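Local coordinates for putative aldehyde dehydrogenase AldY (Bacillus subtilis, PDB 4DNG), which probably oxidises aldehydes to carboxylates with NAD(+) as cofactor and may help protect the cell against stress from ethanol and related compounds, at residues A[258-263]-A[410-415]; A[290-295]-A[388-393]; A[394-399]-A[422-427]. All coordinates share one frame; numbering follows the deposited sequence.

Contact 1: residues A[258-263]-A[410-415]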
loop_
_atom_site.group_PDB
_atom_site.type_symbol
_atom_site.label_atom_id
_atom_site.label_comp_id
_atom_site.label_asym_id
_atom_site.label_seq_id
_atom_site.Cartn_x
_atom_site.Cartn_y
_atom_site.Cartn_z
ATOM N N ASN A 258 -14.919 15.702 6.742
ATOM C CA ASN A 258 -16.032 15.208 5.916
ATOM C C ASN A 258 -17.115 16.235 5.591
ATOM O O ASN A 258 -17.755 16.796 6.493
ATOM C CB ASN A 258 -16.659 13.965 6.533
ATOM C CG ASN A 258 -15.639 12.886 6.803
ATOM O OD1 ASN A 258 -14.591 12.842 6.163
ATOM N ND2 ASN A 258 -15.936 12.013 7.750
ATOM N N PRO A 259 -17.318 16.486 4.292
ATOM C CA PRO A 259 -18.312 17.467 3.902
ATOM C C PRO A 259 -19.705 16.846 3.847
ATOM O O PRO A 259 -19.873 15.686 3.470
ATOM C CB PRO A 259 -17.852 17.881 2.509
ATOM C CG PRO A 259 -17.203 16.640 1.950
ATOM C CD PRO A 259 -16.655 15.865 3.123
ATOM N N PHE A 260 -20.682 17.649 4.231
ATOM C CA PHE A 260 -22.082 17.335 4.131
ATOM C C PHE A 260 -22.583 18.384 3.153
ATOM O O PHE A 260 -22.583 19.580 3.466
ATOM C CB PHE A 260 -22.701 17.559 5.512
ATOM C CG PHE A 260 -24.063 16.963 5.702
ATOM C CD1 PHE A 260 -24.210 15.620 6.049
ATOM C CD2 PHE A 260 -25.197 17.757 5.612
ATOM C CE1 PHE A 260 -25.467 15.066 6.248
ATOM C CE2 PHE A 260 -26.461 17.213 5.823
ATOM C CZ PHE A 260 -26.594 15.867 6.141
ATOM N N ALA A 261 -22.947 17.959 1.946
ATOM C CA ALA A 261 -23.494 18.901 0.962
ATOM C C ALA A 261 -24.996 18.743 0.815
ATOM O O ALA A 261 -25.491 17.632 0.658
ATOM C CB ALA A 261 -22.801 18.778 -0.392
ATOM N N VAL A 262 -25.697 19.875 0.850
ATOM C CA VAL A 262 -27.155 19.938 0.809
ATOM C C VAL A 262 -27.566 20.794 -0.386
ATOM O O VAL A 262 -27.531 22.033 -0.338
ATOM C CB VAL A 262 -27.718 20.529 2.127
ATOM C CG1 VAL A 262 -29.219 20.806 2.018
ATOM C CG2 VAL A 262 -27.418 19.611 3.298
ATOM N N LEU A 263 -27.954 20.119 -1.462
ATOM C CA LEU A 263 -28.139 20.767 -2.749
ATOM C C LEU A 263 -29.519 21.409 -2.862
ATOM O O LEU A 263 -30.398 21.147 -2.035
ATOM C CB LEU A 263 -27.900 19.765 -3.888
ATOM C CG LEU A 263 -26.639 18.885 -3.919
ATOM C CD1 LEU A 263 -26.472 18.286 -5.311
ATOM C CD2 LEU A 263 -25.379 19.634 -3.512
ATOM N N SER A 410 -14.754 10.331 3.583
ATOM C CA SER A 410 -16.174 10.118 3.329
ATOM C C SER A 410 -16.875 11.449 3.066
ATOM O O SER A 410 -16.457 12.503 3.565
ATOM C CB SER A 410 -16.833 9.402 4.507
ATOM O OG SER A 410 -17.786 8.457 4.059
ATOM N N SER A 411 -17.936 11.394 2.266
ATOM C CA SER A 411 -18.762 12.565 1.996
ATOM C C SER A 411 -20.244 12.189 1.937
ATOM O O SER A 411 -20.599 11.013 1.736
ATOM C CB SER A 411 -18.324 13.204 0.690
ATOM O OG SER A 411 -18.368 12.240 -0.343
ATOM N N ALA A 412 -21.099 13.196 2.105
ATOM C CA ALA A 412 -22.552 13.008 2.003
ATOM C C ALA A 412 -23.192 14.103 1.154
ATOM O O ALA A 412 -22.900 15.295 1.320
ATOM C CB ALA A 412 -23.193 12.941 3.392
ATOM N N VAL A 413 -24.049 13.691 0.233
ATOM C CA VAL A 413 -24.752 14.636 -0.645
ATOM C C VAL A 413 -26.262 14.422 -0.554
ATOM O O VAL A 413 -26.747 13.278 -0.516
ATOM C CB VAL A 413 -24.215 14.621 -2.108
ATOM C CG1 VAL A 413 -24.187 13.211 -2.676
ATOM C CG2 VAL A 413 -25.024 15.545 -3.016
ATOM N N PHE A 414 -26.987 15.537 -0.470
ATOM C CA PHE A 414 -28.449 15.513 -0.351
ATOM C C PHE A 414 -29.106 16.228 -1.507
ATOM O O PHE A 414 -28.963 17.438 -1.692
ATOM C CB PHE A 414 -28.928 16.050 1.007
ATOM C CG PHE A 414 -28.854 15.031 2.111
ATOM C CD1 PHE A 414 -27.623 14.651 2.646
ATOM C CD2 PHE A 414 -30.008 14.427 2.601
ATOM C CE1 PHE A 414 -27.542 13.698 3.656
ATOM C CE2 PHE A 414 -29.937 13.476 3.614
ATOM C CZ PHE A 414 -28.702 13.110 4.140
ATOM N N THR A 415 -29.811 15.443 -2.299
ATOM C CA THR A 415 -30.474 15.939 -3.473
ATOM C C THR A 415 -31.695 15.087 -3.724
ATOM O O THR A 415 -31.717 13.897 -3.393
ATOM C CB THR A 415 -29.556 15.922 -4.721
ATOM O OG1 THR A 415 -30.356 16.087 -5.911
ATOM C CG2 THR A 415 -28.790 14.613 -4.816
#
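Two neighbouring parallel strands of the catalytic-domain sheet meet here, F260 pairing with A412, A261 with V413 and V262 with F414. Four backbone bonds zip them together: A412 N gives to P259 O, A261 N to A412 O at 2.7 Å, F414 N to A261 O, and L263 N to F414 O. The third is the most bent, 141° at the hydrogen, and A261 O also receives the CA-H of V413. This alternation, in which P259, A261 and L263 carry the bonds on one strand and A412 and F414 on the other, is the usual pattern of parallel strands, here in the alpha/beta catalytic domain of an aldehyde dehydrogenase. One face of the sheet bears F260, A412 and F414, covered by helix 268-281. F260 CG is anti to the backbone N (chi1 -165°), which swings the ring across toward the other strand: CD1 comes 3.9 Å from A412 CB, and CZ reaches F414 CE1 at 3.4 Å, the two ring planes inclined by 34°. On the face of A261 and V413, L263 CG touches V413 CG2 at 3.8 Å, and L263 also packs on A398 and I399 of helix 395-403. S411 OG is bonded to T433 OG1 on the next strand.

Contact 2: residues A[290-295]-A[388-393]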
loop_
_atom_site.group_PDB
_atom_site.type_symbol
_atom_site.label_atom_id
_atom_site.label_comp_id
_atom_site.label_asym_id
_atom_site.label_seq_id
_atom_site.Cartn_x
_atom_site.Cartn_y
_atom_site.Cartn_z
ATOM N N ILE A 290 -18.961 14.826 10.597
ATOM C CA ILE A 290 -19.381 15.978 9.830
ATOM C C ILE A 290 -18.760 17.220 10.433
ATOM O O ILE A 290 -19.101 17.625 11.550
ATOM C CB ILE A 290 -20.907 16.082 9.786
ATOM C CG1 ILE A 290 -21.484 14.790 9.203
ATOM C CG2 ILE A 290 -21.326 17.289 8.959
ATOM C CD1 ILE A 290 -22.849 14.418 9.735
ATOM N N ASN A 291 -17.825 17.805 9.691
ATOM C CA ASN A 291 -17.051 18.941 10.182
ATOM C C ASN A 291 -17.691 20.240 9.754
ATOM O O ASN A 291 -17.965 21.128 10.570
ATOM C CB ASN A 291 -15.606 18.868 9.673
ATOM C CG ASN A 291 -14.827 17.714 10.283
ATOM O OD1 ASN A 291 -14.044 17.905 11.215
ATOM N ND2 ASN A 291 -15.048 16.508 9.769
ATOM N N ARG A 292 -17.937 20.322 8.455
ATOM C CA ARG A 292 -18.571 21.465 7.864
ATOM C C ARG A 292 -19.742 21.025 6.980
ATOM O O ARG A 292 -19.727 19.946 6.362
ATOM C CB ARG A 292 -17.545 22.299 7.089
ATOM C CG ARG A 292 -17.069 21.679 5.795
ATOM C CD ARG A 292 -15.682 22.173 5.389
ATOM N NE ARG A 292 -14.965 21.103 4.691
ATOM C CZ ARG A 292 -15.053 20.850 3.389
ATOM N NH1 ARG A 292 -14.383 19.833 2.875
ATOM N NH2 ARG A 292 -15.796 21.608 2.597
ATOM N N ILE A 293 -20.758 21.884 6.950
ATOM C CA ILE A 293 -22.015 21.594 6.306
ATOM C C ILE A 293 -22.186 22.667 5.245
ATOM O O ILE A 293 -22.153 23.865 5.535
ATOM C CB ILE A 293 -23.192 21.603 7.311
ATOM C CG1 ILE A 293 -23.023 20.488 8.350
ATOM C CG2 ILE A 293 -24.523 21.441 6.591
ATOM C CD1 ILE A 293 -23.838 20.679 9.618
ATOM N N ILE A 294 -22.333 22.209 4.008
ATOM C CA ILE A 294 -22.395 23.082 2.861
ATOM C C ILE A 294 -23.821 23.026 2.339
ATOM O O ILE A 294 -24.346 21.947 2.058
ATOM C CB ILE A 294 -21.396 22.625 1.783
ATOM C CG1 ILE A 294 -20.002 22.443 2.406
ATOM C CG2 ILE A 294 -21.379 23.606 0.622
ATOM C CD1 ILE A 294 -19.126 21.431 1.704
ATOM N N VAL A 295 -24.449 24.192 2.243
ATOM C CA VAL A 295 -25.847 24.273 1.894
ATOM C C VAL A 295 -26.068 25.323 0.806
ATOM O O VAL A 295 -25.695 26.495 0.979
ATOM C CB VAL A 295 -26.712 24.596 3.125
ATOM C CG1 VAL A 295 -28.185 24.622 2.749
ATOM C CG2 VAL A 295 -26.477 23.571 4.225
ATOM N N THR A 388 -20.305 23.963 11.462
ATOM C CA THR A 388 -20.000 25.115 10.623
ATOM C C THR A 388 -20.809 25.017 9.315
ATOM O O THR A 388 -20.729 24.022 8.585
ATOM C CB THR A 388 -18.481 25.223 10.339
ATOM O OG1 THR A 388 -17.749 25.174 11.570
ATOM C CG2 THR A 388 -18.152 26.516 9.619
ATOM N N ILE A 389 -21.602 26.048 9.044
ATOM C CA ILE A 389 -22.476 26.045 7.880
ATOM C C ILE A 389 -21.924 27.027 6.868
ATOM O O ILE A 389 -21.617 28.183 7.199
ATOM C CB ILE A 389 -23.926 26.439 8.221
ATOM C CG1 ILE A 389 -24.355 25.910 9.615
ATOM C CG2 ILE A 389 -24.864 26.040 7.086
ATOM C CD1 ILE A 389 -24.973 24.523 9.662
ATOM N N ILE A 390 -21.799 26.542 5.637
ATOM C CA ILE A 390 -21.221 27.294 4.545
ATOM C C ILE A 390 -22.228 27.479 3.408
ATOM O O ILE A 390 -22.901 26.535 2.995
ATOM C CB ILE A 390 -19.946 26.596 4.021
ATOM C CG1 ILE A 390 -18.889 26.578 5.127
ATOM C CG2 ILE A 390 -19.426 27.267 2.734
ATOM C CD1 ILE A 390 -17.920 25.423 5.027
ATOM N N LYS A 391 -22.304 28.711 2.915
ATOM C CA LYS A 391 -23.164 29.087 1.808
ATOM C C LYS A 391 -22.525 28.698 0.470
ATOM O O LYS A 391 -21.347 28.965 0.243
ATOM C CB LYS A 391 -23.399 30.603 1.858
ATOM C CG LYS A 391 -24.474 31.148 0.926
ATOM C CD LYS A 391 -25.865 30.866 1.470
ATOM C CE LYS A 391 -26.859 31.970 1.157
ATOM N NZ LYS A 391 -26.779 33.084 2.145
ATOM N N ALA A 392 -23.316 28.071 -0.403
ATOM C CA ALA A 392 -22.939 27.820 -1.805
ATOM C C ALA A 392 -23.929 28.508 -2.762
ATOM O O ALA A 392 -25.151 28.446 -2.559
ATOM C CB ALA A 392 -22.866 26.319 -2.090
ATOM N N GLY A 393 -23.391 29.173 -3.787
ATOM C CA GLY A 393 -24.193 29.830 -4.827
ATOM C C GLY A 393 -24.618 28.937 -5.996
ATOM O O GLY A 393 -25.414 29.351 -6.829
#
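R292 begins the contact with its aliphatic stem, which crosses the end of I390: R292 CB lies 3.8 Å from I390 CD1, with CG and CD scarcely farther. Its chi1 of 72° sets CG between the backbone N and the carbonyl carbon, and the chain then runs off so that the guanidinium bonds M401 O and N257 OD1, away from the strand pair. I293 follows with both of its backbone polar groups engaged, N giving to T388 O and O accepting from I390 N, each at 2.7 Å. Its side chain lies alongside that of I389, the two pointing the same way, with I293 CD1 4.0 Å from I389 CD1. I294 turns to the face of R292 and I390, where its CG2 meets A392 CB at 4.1 Å. V295 returns to the face of I293: its N gives a nearly straight bond to I390 O, and its CG2 touches I389 CG2. I389 therefore serves two neighbours through separate branches, CD1 for I293 and CG2 for V295, and a serine here would probably leave I293 and V295 facing a gap and Y300 of helix 297-313 without its apolar partner. At the end of the pair V295 O accepts from A392 N at 3.2 Å, the donor standing 47° above the carbonyl plane as the strands draw apart. The strands run parallel with a 31° twist, central elements of the catalytic-domain alpha/beta sheet between strands 258-262 and 362-369. With mainly hydrocarbon on both faces, the backbone bonds fix the register, while the buried charge of R292 depends on oxygens beyond the pair, which probably tie this strand to its surroundings.

Contact 3: residues A[394-399]-A[422-427]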
loop_
_atom_site.group_PDB
_atom_site.type_symbol
_atom_site.label_atom_id
_atom_site.label_comp_id
_atom_site.label_asym_id
_atom_site.label_seq_id
_atom_site.Cartn_x
_atom_site.Cartn_y
_atom_site.Cartn_z
ATOM N N SER A 394 -24.088 27.716 -6.062
ATOM C CA SER A 394 -24.520 26.708 -7.040
ATOM C C SER A 394 -24.318 25.284 -6.491
ATOM O O SER A 394 -23.684 25.099 -5.437
ATOM C CB SER A 394 -23.746 26.869 -8.347
ATOM O OG SER A 394 -22.502 26.186 -8.275
ATOM N N ASP A 395 -24.840 24.288 -7.207
ATOM C CA ASP A 395 -24.644 22.885 -6.811
ATOM C C ASP A 395 -23.247 22.397 -7.170
ATOM O O ASP A 395 -22.649 21.623 -6.435
ATOM C CB ASP A 395 -25.712 21.968 -7.409
ATOM C CG ASP A 395 -27.061 22.105 -6.713
ATOM O OD1 ASP A 395 -27.091 22.513 -5.534
ATOM O OD2 ASP A 395 -28.095 21.800 -7.346
ATOM N N GLN A 396 -22.725 22.881 -8.294
ATOM C CA GLN A 396 -21.329 22.635 -8.664
ATOM C C GLN A 396 -20.302 23.214 -7.658
ATOM O O GLN A 396 -19.349 22.520 -7.279
ATOM C CB GLN A 396 -21.047 23.120 -10.090
ATOM C CG GLN A 396 -19.653 22.777 -10.588
ATOM C CD GLN A 396 -19.394 21.288 -10.567
ATOM O OE1 GLN A 396 -20.073 20.526 -11.257
ATOM N NE2 GLN A 396 -18.420 20.861 -9.768
ATOM N N GLU A 397 -20.504 24.465 -7.228
ATOM C CA GLU A 397 -19.668 25.074 -6.168
ATOM C C GLU A 397 -19.741 24.262 -4.868
ATOM O O GLU A 397 -18.709 23.941 -4.267
ATOM C CB GLU A 397 -20.057 26.538 -5.920
ATOM C CG GLU A 397 -19.251 27.241 -4.832
ATOM C CD GLU A 397 -19.568 28.728 -4.720
ATOM O OE1 GLU A 397 -20.732 29.082 -4.444
ATOM O OE2 GLU A 397 -18.645 29.550 -4.897
ATOM N N ALA A 398 -20.962 23.921 -4.451
ATOM C CA ALA A 398 -21.173 23.039 -3.298
ATOM C C ALA A 398 -20.256 21.816 -3.338
ATOM O O ALA A 398 -19.589 21.501 -2.351
ATOM C CB ALA A 398 -22.621 22.590 -3.235
ATOM N N ILE A 399 -20.255 21.129 -4.481
ATOM C CA ILE A 399 -19.426 19.956 -4.702
ATOM C C ILE A 399 -17.953 20.360 -4.804
ATOM O O ILE A 399 -17.089 19.667 -4.253
ATOM C CB ILE A 399 -19.887 19.172 -5.951
ATOM C CG1 ILE A 399 -21.411 18.899 -5.905
ATOM C CG2 ILE A 399 -19.077 17.889 -6.133
ATOM C CD1 ILE A 399 -21.940 18.137 -4.702
ATOM N N GLU A 422 -25.647 10.811 -7.819
ATOM C CA GLU A 422 -24.675 9.792 -8.152
ATOM C C GLU A 422 -23.572 10.383 -9.018
ATOM O O GLU A 422 -22.410 9.994 -8.906
ATOM C CB GLU A 422 -25.348 8.622 -8.853
ATOM C CG GLU A 422 -24.423 7.452 -9.131
ATOM C CD GLU A 422 -25.112 6.345 -9.888
ATOM O OE1 GLU A 422 -25.950 5.635 -9.292
ATOM O OE2 GLU A 422 -24.814 6.192 -11.087
ATOM N N LYS A 423 -23.927 11.338 -9.865
ATOM C CA LYS A 423 -22.954 11.892 -10.800
ATOM C C LYS A 423 -22.061 12.921 -10.128
ATOM O O LYS A 423 -20.883 13.065 -10.483
ATOM C CB LYS A 423 -23.635 12.436 -12.069
ATOM C CG LYS A 423 -23.631 11.466 -13.258
ATOM C CD LYS A 423 -24.365 10.145 -12.989
ATOM C CE LYS A 423 -24.335 9.200 -14.191
ATOM N NZ LYS A 423 -23.003 8.565 -14.421
ATOM N N PHE A 424 -22.623 13.614 -9.141
ATOM C CA PHE A 424 -21.844 14.530 -8.319
ATOM C C PHE A 424 -20.982 13.740 -7.338
ATOM O O PHE A 424 -19.841 14.119 -7.058
ATOM C CB PHE A 424 -22.752 15.499 -7.549
ATOM C CG PHE A 424 -23.113 16.749 -8.314
ATOM C CD1 PHE A 424 -22.127 17.531 -8.920
ATOM C CD2 PHE A 424 -24.447 17.163 -8.406
ATOM C CE1 PHE A 424 -22.466 18.688 -9.612
ATOM C CE2 PHE A 424 -24.789 18.325 -9.093
ATOM C CZ PHE A 424 -23.798 19.089 -9.694
ATOM N N ALA A 425 -21.550 12.657 -6.807
ATOM C CA ALA A 425 -20.830 11.725 -5.945
ATOM C C ALA A 425 -19.564 11.258 -6.655
ATOM O O ALA A 425 -18.513 11.126 -6.039
ATOM C CB ALA A 425 -21.708 10.532 -5.594
ATOM N N LEU A 426 -19.680 11.033 -7.959
ATOM C CA LEU A 426 -18.554 10.631 -8.785
ATOM C C LEU A 426 -17.518 11.738 -9.012
ATOM O O LEU A 426 -16.476 11.497 -9.613
ATOM C CB LEU A 426 -19.062 10.097 -10.128
ATOM C CG LEU A 426 -19.571 8.653 -10.053
ATOM C CD1 LEU A 426 -20.280 8.233 -11.338
ATOM C CD2 LEU A 426 -18.447 7.684 -9.707
ATOM N N GLN A 427 -17.800 12.935 -8.509
ATOM C CA GLN A 427 -16.962 14.105 -8.754
ATOM C C GLN A 427 -16.194 14.523 -7.526
ATOM O O GLN A 427 -15.453 15.506 -7.555
ATOM C CB GLN A 427 -17.848 15.258 -9.185
ATOM C CG GLN A 427 -17.220 16.211 -10.166
ATOM C CD GLN A 427 -18.277 16.993 -10.871
ATOM O OE1 GLN A 427 -18.135 18.190 -11.092
ATOM N NE2 GLN A 427 -19.371 16.322 -11.208
#
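I399 packs tightly over one face of the F424 ring, where helix 395-403 meets the end of helix 418-425. I399 CG1 stands 3.8 Å from the ring centroid, a CH-pi contact 30° off the normal, and comes within 3.4 Å of F424 CD1. The two side chains cross at about a right angle; chi1 of -50° puts CG1 anti to the carbonyl carbon of I399, turned onto the ring. D395 CB adds a more distant touch, 4.1 Å from F424 CE2. The solvent side is looser and polar. Q396, bent at chi2, lays OE1 in the ring plane at the edge, 3.4 Å from F424 CE1, while its NE2 gives a bent bond (136°) to Q427 OE1, the donor NE2 standing above the carbonyl plane of Q427; the same NE2 is also bonded to D400 OD1. D395 OD2 bonds S264 OG. L263 also packs on the F424 ring and on I399, joining the pair to the catalytic-domain sheet. On the other side of helix 418-425, E422 OE2 bonds Y140 OH of the second subunit, and A425 O accepts from K472 NZ of that same neighbouring subunit.

Overall arrangement
Contacts 1 and 2 are adjacent strand pairs of one sheet, their centres about 9 Å apart: strands 258-262 and 290-296 are probably hydrogen-bonded between F260 O and I294 N (2.7 Å) and between V262 N and I294 O (2.8 Å). Along the chain contact 2 is nested inside the loop that contact 1 closes. Contact 3, about 9 Å from contact 1 and about 14 Å from contact 2 between centres, packs against one face of the sheet through helix 395-403: L263 CD1 approaches F424 CD2 at 3.9 Å, and A398 meets A392 and I294. The active site lies toward the start of strand 258-262, where the N258 side chain is about 8 Å from that of E253, one of the two predicted active-site residues; contact 3 lies away from it.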